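Local coordinates for protein endoglucanase (Fervidobacterium pennivorans DSM 9078, PDB 6KDD) that probably hydrolyses beta-glucosidic bonds as a glycoside hydrolase of family 5, the cellulase A family, with a TIM-barrel fold, at residues F80-K85 / A127-D132. Numbering follows the deposited sequence.
Sequences FLERVK and AKFFKD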
# COMPACT_ATOMS: atom_id res chain seq x y z
N PHE A 80 -7.05 -9.51 -18.16
CA PHE A 80 -6.66 -8.70 -17.01
C PHE A 80 -5.53 -9.41 -16.28
O PHE A 80 -4.55 -8.77 -15.89
CB PHE A 80 -7.83 -8.37 -16.06
CG PHE A 80 -7.48 -7.26 -15.10
CD1 PHE A 80 -7.22 -5.97 -15.56
CD2 PHE A 80 -7.25 -7.54 -13.75
CE1 PHE A 80 -6.81 -4.97 -14.69
CE2 PHE A 80 -6.84 -6.53 -12.89
CZ PHE A 80 -6.62 -5.25 -13.36
N LEU A 81 -5.68 -10.72 -16.03
CA LEU A 81 -4.61 -11.44 -15.33
C LEU A 81 -3.29 -11.31 -16.08
O LEU A 81 -2.25 -11.24 -15.44
CB LEU A 81 -4.96 -12.93 -15.14
CG LEU A 81 -5.46 -13.27 -13.75
CD1 LEU A 81 -6.07 -14.67 -13.72
CD2 LEU A 81 -4.37 -13.08 -12.70
N GLU A 82 -3.34 -11.39 -17.43
CA GLU A 82 -2.12 -11.31 -18.24
C GLU A 82 -1.48 -9.92 -18.16
O GLU A 82 -0.26 -9.78 -18.17
CB GLU A 82 -2.36 -11.57 -19.73
CG GLU A 82 -3.15 -12.83 -19.97
CD GLU A 82 -2.42 -14.15 -19.95
OE1 GLU A 82 -1.33 -14.23 -19.31
OE2 GLU A 82 -2.94 -15.11 -20.59
N ARG A 83 -2.32 -8.89 -18.13
CA ARG A 83 -1.80 -7.55 -17.88
C ARG A 83 -1.11 -7.45 -16.51
O ARG A 83 -0.02 -6.86 -16.43
CB ARG A 83 -2.89 -6.47 -18.02
CG ARG A 83 -2.40 -5.09 -17.63
CD ARG A 83 -1.36 -4.60 -18.61
NE ARG A 83 -0.98 -3.25 -18.26
CZ ARG A 83 0.23 -2.70 -18.48
NH1 ARG A 83 1.20 -3.39 -19.07
NH2 ARG A 83 0.48 -1.48 -18.03
N VAL A 84 -1.73 -7.93 -15.43
CA VAL A 84 -1.07 -7.85 -14.14
C VAL A 84 0.21 -8.70 -14.20
O VAL A 84 1.24 -8.29 -13.70
CB VAL A 84 -2.00 -8.27 -12.98
CG1 VAL A 84 -1.28 -8.42 -11.65
CG2 VAL A 84 -3.25 -7.37 -12.87
N LYS A 85 0.17 -9.88 -14.84
CA LYS A 85 1.39 -10.69 -14.95
C LYS A 85 2.53 -9.91 -15.61
O LYS A 85 3.70 -9.98 -15.17
CB LYS A 85 1.12 -12.01 -15.69
CG LYS A 85 2.35 -12.92 -15.84
CD LYS A 85 1.97 -14.21 -16.52
CE LYS A 85 3.09 -15.10 -17.04
NZ LYS A 85 4.44 -14.74 -16.57
N ALA A 127 -3.65 -16.36 -6.08
CA ALA A 127 -2.69 -17.18 -5.37
C ALA A 127 -2.29 -18.37 -6.24
O ALA A 127 -1.11 -18.72 -6.30
CB ALA A 127 -3.24 -17.60 -4.02
N LYS A 128 -3.27 -18.92 -6.97
CA LYS A 128 -3.01 -20.07 -7.83
C LYS A 128 -2.17 -19.64 -9.02
O LYS A 128 -1.18 -20.29 -9.34
CB LYS A 128 -4.31 -20.68 -8.35
CG LYS A 128 -4.90 -21.74 -7.42
CD LYS A 128 -6.06 -22.51 -8.00
CE LYS A 128 -6.63 -23.52 -7.02
NZ LYS A 128 -8.10 -23.60 -7.15
N PHE A 129 -2.58 -18.54 -9.67
CA PHE A 129 -1.86 -17.99 -10.80
C PHE A 129 -0.39 -17.70 -10.48
O PHE A 129 0.47 -18.01 -11.31
CB PHE A 129 -2.60 -16.76 -11.32
CG PHE A 129 -2.10 -16.26 -12.65
CD1 PHE A 129 -1.04 -15.37 -12.72
CD2 PHE A 129 -2.71 -16.68 -13.83
CE1 PHE A 129 -0.59 -14.92 -13.96
CE2 PHE A 129 -2.26 -16.23 -15.06
CZ PHE A 129 -1.21 -15.33 -15.12
N PHE A 130 -0.09 -17.11 -9.30
CA PHE A 130 1.27 -16.69 -8.98
C PHE A 130 2.01 -17.69 -8.07
O PHE A 130 3.03 -17.36 -7.48
CB PHE A 130 1.30 -15.25 -8.42
CG PHE A 130 0.99 -14.20 -9.45
CD1 PHE A 130 1.95 -13.81 -10.39
CD2 PHE A 130 -0.25 -13.57 -9.48
CE1 PHE A 130 1.67 -12.85 -11.36
CE2 PHE A 130 -0.53 -12.60 -10.45
CZ PHE A 130 0.43 -12.24 -11.39
N LYS A 131 1.53 -18.93 -7.95
CA LYS A 131 2.04 -19.74 -6.86
C LYS A 131 3.52 -20.03 -7.04
O LYS A 131 4.27 -20.13 -6.07
CB LYS A 131 1.20 -21.01 -6.70
CG LYS A 131 1.22 -21.97 -7.88
CD LYS A 131 0.46 -23.28 -7.61
CE LYS A 131 1.37 -24.47 -7.42
NZ LYS A 131 1.71 -24.68 -5.99
N ASP A 132 3.96 -20.12 -8.31
CA ASP A 132 5.31 -20.58 -8.62
C ASP A 132 6.28 -19.41 -8.70
O ASP A 132 7.47 -19.61 -8.95
CB ASP A 132 5.29 -21.50 -9.85
CG ASP A 132 4.64 -22.84 -9.51
OD1 ASP A 132 5.07 -23.41 -8.51
OD2 ASP A 132 3.63 -23.23 -10.16
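Leu81 and Lys85, one turn apart on a continuous helix, face Phe129 and Phe130, where helix 112-129 ends and the chain leaves helical geometry. The backbones stay well separated: the CA atoms of Leu81 and Phe129 are 8.4 Å apart, those of Lys85 and Phe130 8.5 Å. No hydrogen bond crosses between the segments; side chains make most of the contact, with the two phenylalanine rings reaching toward the 80-85 helix. Phe129 carries its CG anti to the backbone N (chi1 -168°), which sends the ring across to the 80-85 helix. There CD2 of Leu81 sits over one face in a CH-pi contact, 4.0 Å from the ring centroid and 15° off the normal, while Leu81 CD1 reaches Phe129 CD2. The far edge of the same ring meets the aliphatic part of Lys85, whose CD lies 3.7 Å from Phe129 CZ; the lysine chain crosses the phenylalanine side chain at about a right angle. Replacing Phe129 by an alanine removes the ring and would probably open a gap here, leaving Leu81 CD2 without its aromatic face and the Lys85 methylenes without their edge contact. Phe130 reaches deeper. Its CZ touches the helix backbone at Lys85 CA (4.0 Å) and approaches Val84 CG1 at 4.2 Å, with that valine crossing it roughly perpendicularly. The two rings also meet each other, Phe129 CD1 standing 3.5 Å above the plane of Phe130. Beyond the contact, Lys85 NZ hydrogen-bonds to Tyr133 OH and forms a salt bridge with Asp89, and Tyr133 also packs edge-to-face with Phe130. In the (beta/alpha)8 TIM barrel this packs two neighbouring outer-layer helices, 78-93 against the C-terminal end of 112-129, and Phe130 continues inward onto Leu137 and Phe139 of strand 137-140.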